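Local atomic coordinates of peptidase M16 domain protein (Alicyclobacillus acidocaldarius subsp. acidocaldarius DSM 446, PDB entry 4XEA), a protein that is a putative metallopeptidase of the M16 (insulinase-like) family that binds a metal ion and probably hydrolyses peptides. Residues 53-67 with 172-185. Numbering follows the deposited sequence.
Sequences HEMPDGIAHFLEHKM and SVRAITKEQLLLCY. With NI (nickel (II) ion), chain C; NA (sodium ion), chain B.
Phe62 carries its ring anti to the backbone N (chi1 -155°), which lays it across Leu181 at about a right angle, with Phe62 CE1 3.5 Å from Leu181 CD1. Ile176 slides past this ring, its CD1 reaching Phe62 CD2. Ile59 CG2, anti to its backbone N, meets Leu181 CD2 and, at 3.7 Å, Cys184 CB. Ile59 CG1 lies 3.7 Å from Ile176 CD1. Leu183 sets CD2 over the centre of the His53 ring, a CH-pi contact 3° off the ring normal. Helices 59-66 and 178-185 cross almost perpendicularly, at -89°. Helix 59-66 holds the HxxEH motif of inverzincins: His61 and His65 bind nickel through NE2, and Glu136 of helix 123-141 completes the protein ligands. Ile59, Phe62 and Leu63 point toward 172-185, while His61 and His65 do not touch it. Gln180 and Thr177 form a capping box: Gln180 N donates to Thr177 OG1, the N-cap of helix 178-185, and Gln180 OE1 takes the Thr177 N-H at 3.0 Å, from above the carbonyl plane. The Gln180 amide packs against Pro56 CD. With an alanine here, Thr177 N would probably lose its side-chain acceptor and Pro56 CD and CG the amide packed against them, leaving a gap there. Ser172 OG donates to Asp57 O at 2.7 Å, just before N-cap Gly58. Met67 SE stands obliquely 5.0 Å from the Tyr185 ring centroid, a Met-aromatic contact, and Met67 O binds sodium.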
loop_
_atom_site.group_PDB
_atom_site.type_symbol
_atom_site.label_atom_id
_atom_site.label_comp_id
_atom_site.label_asym_id
_atom_site.label_seq_id
_atom_site.Cartn_x
_atom_site.Cartn_y
_atom_site.Cartn_z
ATOM N N HIS A 53 -11.036 36.205 -12.488
ATOM C CA HIS A 53 -10.699 35.221 -13.505
ATOM C C HIS A 53 -11.538 33.950 -13.356
ATOM O O HIS A 53 -11.848 33.499 -12.242
ATOM C CB HIS A 53 -9.227 34.871 -13.414
ATOM C CG HIS A 53 -8.312 36.042 -13.572
ATOM N ND1 HIS A 53 -8.027 36.610 -14.799
ATOM C CD2 HIS A 53 -7.573 36.720 -12.665
ATOM C CE1 HIS A 53 -7.158 37.593 -14.636
ATOM N NE2 HIS A 53 -6.882 37.694 -13.346
ATOM N N GLU A 54 -11.926 33.405 -14.499
ATOM C CA GLU A 54 -12.546 32.108 -14.578
ATOM C C GLU A 54 -11.773 31.250 -15.586
ATOM O O GLU A 54 -11.702 31.566 -16.768
ATOM C CB GLU A 54 -13.996 32.237 -15.004
ATOM C CG GLU A 54 -14.708 30.896 -14.956
ATOM C CD GLU A 54 -16.086 30.984 -14.326
ATOM O OE1 GLU A 54 -16.998 30.294 -14.832
ATOM O OE2 GLU A 54 -16.251 31.745 -13.334
HETATM N N MSE A 55 -11.174 30.180 -15.082
HETATM C CA MSE A 55 -10.254 29.397 -15.865
HETATM C C MSE A 55 -10.947 28.190 -16.422
HETATM O O MSE A 55 -11.935 27.727 -15.858
HETATM C CB MSE A 55 -9.118 28.893 -14.991
HETATM C CG MSE A 55 -8.236 29.952 -14.409
HETATM SE SE MSE A 55 -7.138 30.862 -15.728
HETATM C CE MSE A 55 -8.222 32.394 -16.108
ATOM N N PRO A 56 -10.376 27.616 -17.497
ATOM C CA PRO A 56 -10.765 26.278 -17.883
ATOM C C PRO A 56 -10.324 25.300 -16.832
ATOM O O PRO A 56 -9.285 25.506 -16.185
ATOM C CB PRO A 56 -9.956 26.021 -19.174
ATOM C CG PRO A 56 -9.477 27.351 -19.611
ATOM C CD PRO A 56 -9.316 28.156 -18.369
ATOM N N ASP A 57 -11.094 24.229 -16.658
ATOM C CA ASP A 57 -10.715 23.198 -15.726
ATOM C C ASP A 57 -9.431 22.506 -16.158
ATOM O O ASP A 57 -9.179 22.333 -17.350
ATOM C CB ASP A 57 -11.864 22.206 -15.553
ATOM C CG ASP A 57 -12.996 22.785 -14.701
ATOM O OD1 ASP A 57 -12.703 23.504 -13.714
ATOM O OD2 ASP A 57 -14.168 22.544 -15.025
ATOM N N GLY A 58 -8.606 22.129 -15.180
ATOM C CA GLY A 58 -7.418 21.343 -15.476
ATOM C C GLY A 58 -6.107 22.008 -15.146
ATOM O O GLY A 58 -5.073 21.380 -15.299
ATOM N N ILE A 59 -6.112 23.257 -14.669
ATOM C CA ILE A 59 -4.864 24.009 -14.613
ATOM C C ILE A 59 -3.933 23.567 -13.524
ATOM O O ILE A 59 -2.743 23.427 -13.811
ATOM C CB ILE A 59 -5.048 25.562 -14.622
ATOM C CG1 ILE A 59 -5.602 25.965 -15.996
ATOM C CG2 ILE A 59 -3.680 26.269 -14.420
ATOM C CD1 ILE A 59 -5.809 27.474 -16.189
ATOM N N ALA A 60 -4.439 23.337 -12.308
ATOM C CA ALA A 60 -3.601 22.833 -11.218
ATOM C C ALA A 60 -2.785 21.614 -11.683
ATOM O O ALA A 60 -1.567 21.528 -11.470
ATOM C CB ALA A 60 -4.423 22.508 -9.968
ATOM N N HIS A 61 -3.468 20.707 -12.368
ATOM C CA HIS A 61 -2.876 19.423 -12.786
ATOM C C HIS A 61 -1.934 19.575 -13.989
ATOM O O HIS A 61 -0.914 18.886 -14.086
ATOM C CB HIS A 61 -4.015 18.464 -13.077
ATOM C CG HIS A 61 -3.602 17.237 -13.789
ATOM N ND1 HIS A 61 -3.717 17.113 -15.157
ATOM C CD2 HIS A 61 -3.032 16.092 -13.347
ATOM C CE1 HIS A 61 -3.260 15.935 -15.526
ATOM N NE2 HIS A 61 -2.859 15.289 -14.446
ATOM N N PHE A 62 -2.277 20.480 -14.901
ATOM C CA PHE A 62 -1.376 20.853 -16.016
ATOM C C PHE A 62 -0.035 21.398 -15.464
ATOM O O PHE A 62 1.062 20.982 -15.885
ATOM C CB PHE A 62 -2.087 21.890 -16.893
ATOM C CG PHE A 62 -1.602 21.944 -18.320
ATOM C CD1 PHE A 62 -0.303 22.296 -18.615
ATOM C CD2 PHE A 62 -2.481 21.715 -19.371
ATOM C CE1 PHE A 62 0.130 22.368 -19.944
ATOM C CE2 PHE A 62 -2.054 21.786 -20.688
ATOM C CZ PHE A 62 -0.757 22.109 -20.972
ATOM N N LEU A 63 -0.115 22.311 -14.505
ATOM C CA LEU A 63 1.096 22.860 -13.866
ATOM C C LEU A 63 1.909 21.740 -13.187
ATOM O O LEU A 63 3.139 21.717 -13.282
ATOM C CB LEU A 63 0.755 23.955 -12.855
ATOM C CG LEU A 63 0.195 25.266 -13.412
ATOM C CD1 LEU A 63 -0.168 26.170 -12.248
ATOM C CD2 LEU A 63 1.255 25.955 -14.368
ATOM N N GLU A 64 1.213 20.780 -12.572
ATOM C CA GLU A 64 1.901 19.649 -11.945
ATOM C C GLU A 64 2.724 18.904 -12.951
ATOM O O GLU A 64 3.872 18.547 -12.672
ATOM C CB GLU A 64 0.908 18.704 -11.243
ATOM C CG GLU A 64 1.576 17.489 -10.563
ATOM C CD GLU A 64 0.787 16.202 -10.800
ATOM O OE1 GLU A 64 -0.413 16.161 -10.486
ATOM O OE2 GLU A 64 1.349 15.257 -11.353
ATOM N N HIS A 65 2.150 18.641 -14.121
ATOM C CA HIS A 65 2.864 17.928 -15.137
ATOM C C HIS A 65 4.097 18.717 -15.601
ATOM O O HIS A 65 5.148 18.138 -15.861
ATOM C CB HIS A 65 1.967 17.676 -16.350
ATOM C CG HIS A 65 1.266 16.367 -16.314
ATOM N ND1 HIS A 65 1.466 15.394 -17.269
ATOM C CD2 HIS A 65 0.380 15.855 -15.426
ATOM C CE1 HIS A 65 0.719 14.341 -16.978
ATOM N NE2 HIS A 65 0.050 14.598 -15.871
ATOM N N LYS A 66 3.937 20.029 -15.730
ATOM C CA LYS A 66 4.954 20.869 -16.352
ATOM C C LYS A 66 5.993 21.372 -15.358
ATOM O O LYS A 66 7.032 21.912 -15.751
ATOM C CB LYS A 66 4.272 22.027 -17.096
ATOM C CG LYS A 66 3.622 21.615 -18.466
ATOM C CD LYS A 66 4.463 20.651 -19.325
ATOM C CE LYS A 66 5.879 21.157 -19.699
ATOM N NZ LYS A 66 6.752 20.072 -20.286
HETATM N N MSE A 67 5.731 21.154 -14.072
HETATM C CA MSE A 67 6.644 21.608 -13.027
HETATM C C MSE A 67 8.008 20.943 -13.134
HETATM O O MSE A 67 9.011 21.547 -12.743
HETATM C CB MSE A 67 6.077 21.347 -11.624
HETATM C CG MSE A 67 6.720 22.177 -10.529
HETATM SE SE MSE A 67 6.467 24.118 -10.898
HETATM C CE MSE A 67 4.545 24.092 -11.205
ATOM N N SER A 172 -11.725 21.392 -22.084
ATOM C CA SER A 172 -11.191 22.442 -21.234
ATOM C C SER A 172 -9.671 22.452 -21.318
ATOM O O SER A 172 -9.054 23.503 -21.409
ATOM C CB SER A 172 -11.695 22.276 -19.797
ATOM O OG SER A 172 -10.974 21.283 -19.077
ATOM N N VAL A 173 -9.063 21.272 -21.314
ATOM C CA VAL A 173 -7.608 21.178 -21.396
ATOM C C VAL A 173 -7.134 21.812 -22.718
ATOM O O VAL A 173 -6.167 22.578 -22.752
ATOM C CB VAL A 173 -7.126 19.727 -21.248
ATOM C CG1 VAL A 173 -5.717 19.564 -21.809
ATOM C CG2 VAL A 173 -7.175 19.301 -19.793
ATOM N N ARG A 174 -7.874 21.542 -23.782
ATOM C CA ARG A 174 -7.582 22.118 -25.086
ATOM C C ARG A 174 -7.683 23.650 -25.115
ATOM O O ARG A 174 -6.963 24.292 -25.888
ATOM C CB ARG A 174 -8.491 21.466 -26.146
ATOM C CG ARG A 174 -8.989 22.376 -27.274
ATOM C CD ARG A 174 -8.249 22.169 -28.593
ATOM N NE ARG A 174 -7.188 23.158 -28.845
ATOM C CZ ARG A 174 -5.904 22.877 -29.105
ATOM N NH1 ARG A 174 -5.054 23.876 -29.328
ATOM N NH2 ARG A 174 -5.452 21.621 -29.137
ATOM N N ALA A 175 -8.542 24.248 -24.287
ATOM C CA ALA A 175 -8.666 25.713 -24.292
ATOM C C ALA A 175 -7.610 26.400 -23.412
ATOM O O ALA A 175 -7.444 27.615 -23.489
ATOM C CB ALA A 175 -10.070 26.151 -23.881
ATOM N N ILE A 176 -6.909 25.643 -22.566
ATOM C CA ILE A 176 -5.890 26.235 -21.680
ATOM C C ILE A 176 -4.811 26.933 -22.529
ATOM O O ILE A 176 -4.385 26.393 -23.542
ATOM C CB ILE A 176 -5.256 25.158 -20.732
ATOM C CG1 ILE A 176 -6.278 24.677 -19.698
ATOM C CG2 ILE A 176 -4.045 25.707 -19.992
ATOM C CD1 ILE A 176 -5.785 23.557 -18.787
ATOM N N THR A 177 -4.409 28.143 -22.138
ATOM C CA THR A 177 -3.362 28.883 -22.841
ATOM C C THR A 177 -2.151 29.065 -21.928
ATOM O O THR A 177 -2.265 29.054 -20.699
ATOM C CB THR A 177 -3.848 30.278 -23.263
ATOM O OG1 THR A 177 -3.981 31.089 -22.091
ATOM C CG2 THR A 177 -5.201 30.207 -23.990
ATOM N N LYS A 178 -0.990 29.272 -22.526
ATOM C CA LYS A 178 0.240 29.513 -21.774
ATOM C C LYS A 178 0.064 30.690 -20.801
ATOM O O LYS A 178 0.562 30.655 -19.681
ATOM C CB LYS A 178 1.415 29.776 -22.729
ATOM C CG LYS A 178 2.744 30.001 -22.018
ATOM C CD LYS A 178 3.909 30.197 -22.998
ATOM C CE LYS A 178 3.921 31.593 -23.597
ATOM N NZ LYS A 178 4.557 31.549 -24.914
ATOM N N GLU A 179 -0.660 31.706 -21.243
ATOM C CA GLU A 179 -0.928 32.921 -20.464
ATOM C C GLU A 179 -1.678 32.603 -19.171
ATOM O O GLU A 179 -1.340 33.069 -18.069
ATOM C CB GLU A 179 -1.794 33.863 -21.331
ATOM C CG GLU A 179 -1.070 34.566 -22.476
ATOM C CD GLU A 179 -0.596 33.653 -23.649
ATOM O OE1 GLU A 179 -1.296 32.682 -24.034
ATOM O OE2 GLU A 179 0.498 33.933 -24.203
ATOM N N GLN A 180 -2.714 31.796 -19.306
ATOM C CA GLN A 180 -3.468 31.312 -18.150
ATOM C C GLN A 180 -2.626 30.489 -17.200
ATOM O O GLN A 180 -2.694 30.667 -15.989
ATOM C CB GLN A 180 -4.630 30.477 -18.623
ATOM C CG GLN A 180 -5.705 31.313 -19.266
ATOM C CD GLN A 180 -6.752 30.463 -19.949
ATOM O OE1 GLN A 180 -6.502 29.304 -20.283
ATOM N NE2 GLN A 180 -7.918 31.049 -20.197
ATOM N N LEU A 181 -1.832 29.577 -17.746
ATOM C CA LEU A 181 -0.989 28.742 -16.909
ATOM C C LEU A 181 -0.044 29.625 -16.105
ATOM O O LEU A 181 0.178 29.390 -14.918
ATOM C CB LEU A 181 -0.180 27.749 -17.759
ATOM C CG LEU A 181 -0.887 26.532 -18.339
ATOM C CD1 LEU A 181 -0.023 25.835 -19.452
ATOM C CD2 LEU A 181 -1.261 25.539 -17.212
ATOM N N LEU A 182 0.520 30.629 -16.773
ATOM C CA LEU A 182 1.487 31.518 -16.148
ATOM C C LEU A 182 0.811 32.384 -15.077
ATOM O O LEU A 182 1.383 32.615 -14.003
ATOM C CB LEU A 182 2.197 32.400 -17.192
ATOM C CG LEU A 182 3.269 31.729 -18.066
ATOM C CD1 LEU A 182 4.031 32.758 -18.876
ATOM C CD2 LEU A 182 4.232 30.903 -17.228
ATOM N N LEU A 183 -0.408 32.819 -15.351
ATOM C CA LEU A 183 -1.170 33.602 -14.374
ATOM C C LEU A 183 -1.400 32.762 -13.120
ATOM O O LEU A 183 -1.118 33.204 -12.007
ATOM C CB LEU A 183 -2.506 34.024 -14.949
ATOM C CG LEU A 183 -3.482 34.531 -13.875
ATOM C CD1 LEU A 183 -3.043 35.935 -13.409
ATOM C CD2 LEU A 183 -4.872 34.539 -14.427
ATOM N N CYS A 184 -1.892 31.535 -13.302
ATOM C CA CYS A 184 -2.168 30.676 -12.161
ATOM C C CYS A 184 -0.906 30.335 -11.421
ATOM O O CYS A 184 -0.920 30.332 -10.204
ATOM C CB CYS A 184 -2.947 29.427 -12.564
ATOM S SG CYS A 184 -4.541 29.854 -13.165
ATOM N N TYR A 185 0.198 30.107 -12.129
ATOM C CA TYR A 185 1.454 29.799 -11.462
ATOM C C TYR A 185 1.932 31.015 -10.649
ATOM O O TYR A 185 2.339 30.865 -9.499
ATOM C CB TYR A 185 2.555 29.368 -12.458
ATOM C CG TYR A 185 3.893 29.133 -11.801
ATOM C CD1 TYR A 185 4.918 30.091 -11.864
ATOM C CD2 TYR A 185 4.144 27.955 -11.117
ATOM C CE1 TYR A 185 6.118 29.874 -11.244
ATOM C CE2 TYR A 185 5.331 27.739 -10.494
ATOM C CZ TYR A 185 6.315 28.681 -10.561
ATOM O OH TYR A 185 7.492 28.425 -9.941
HETATM NI NI NI C . -1.437 13.591 -14.591
HETATM NA NA NA B . 9.878 23.822 -12.335
HETATM O O HOH W 1 9.121 23.770 -14.757
HETATM O O HOH W 2 12.038 23.587 -13.121
HETATM O O HOH W 3 0.075 11.696 -14.302
#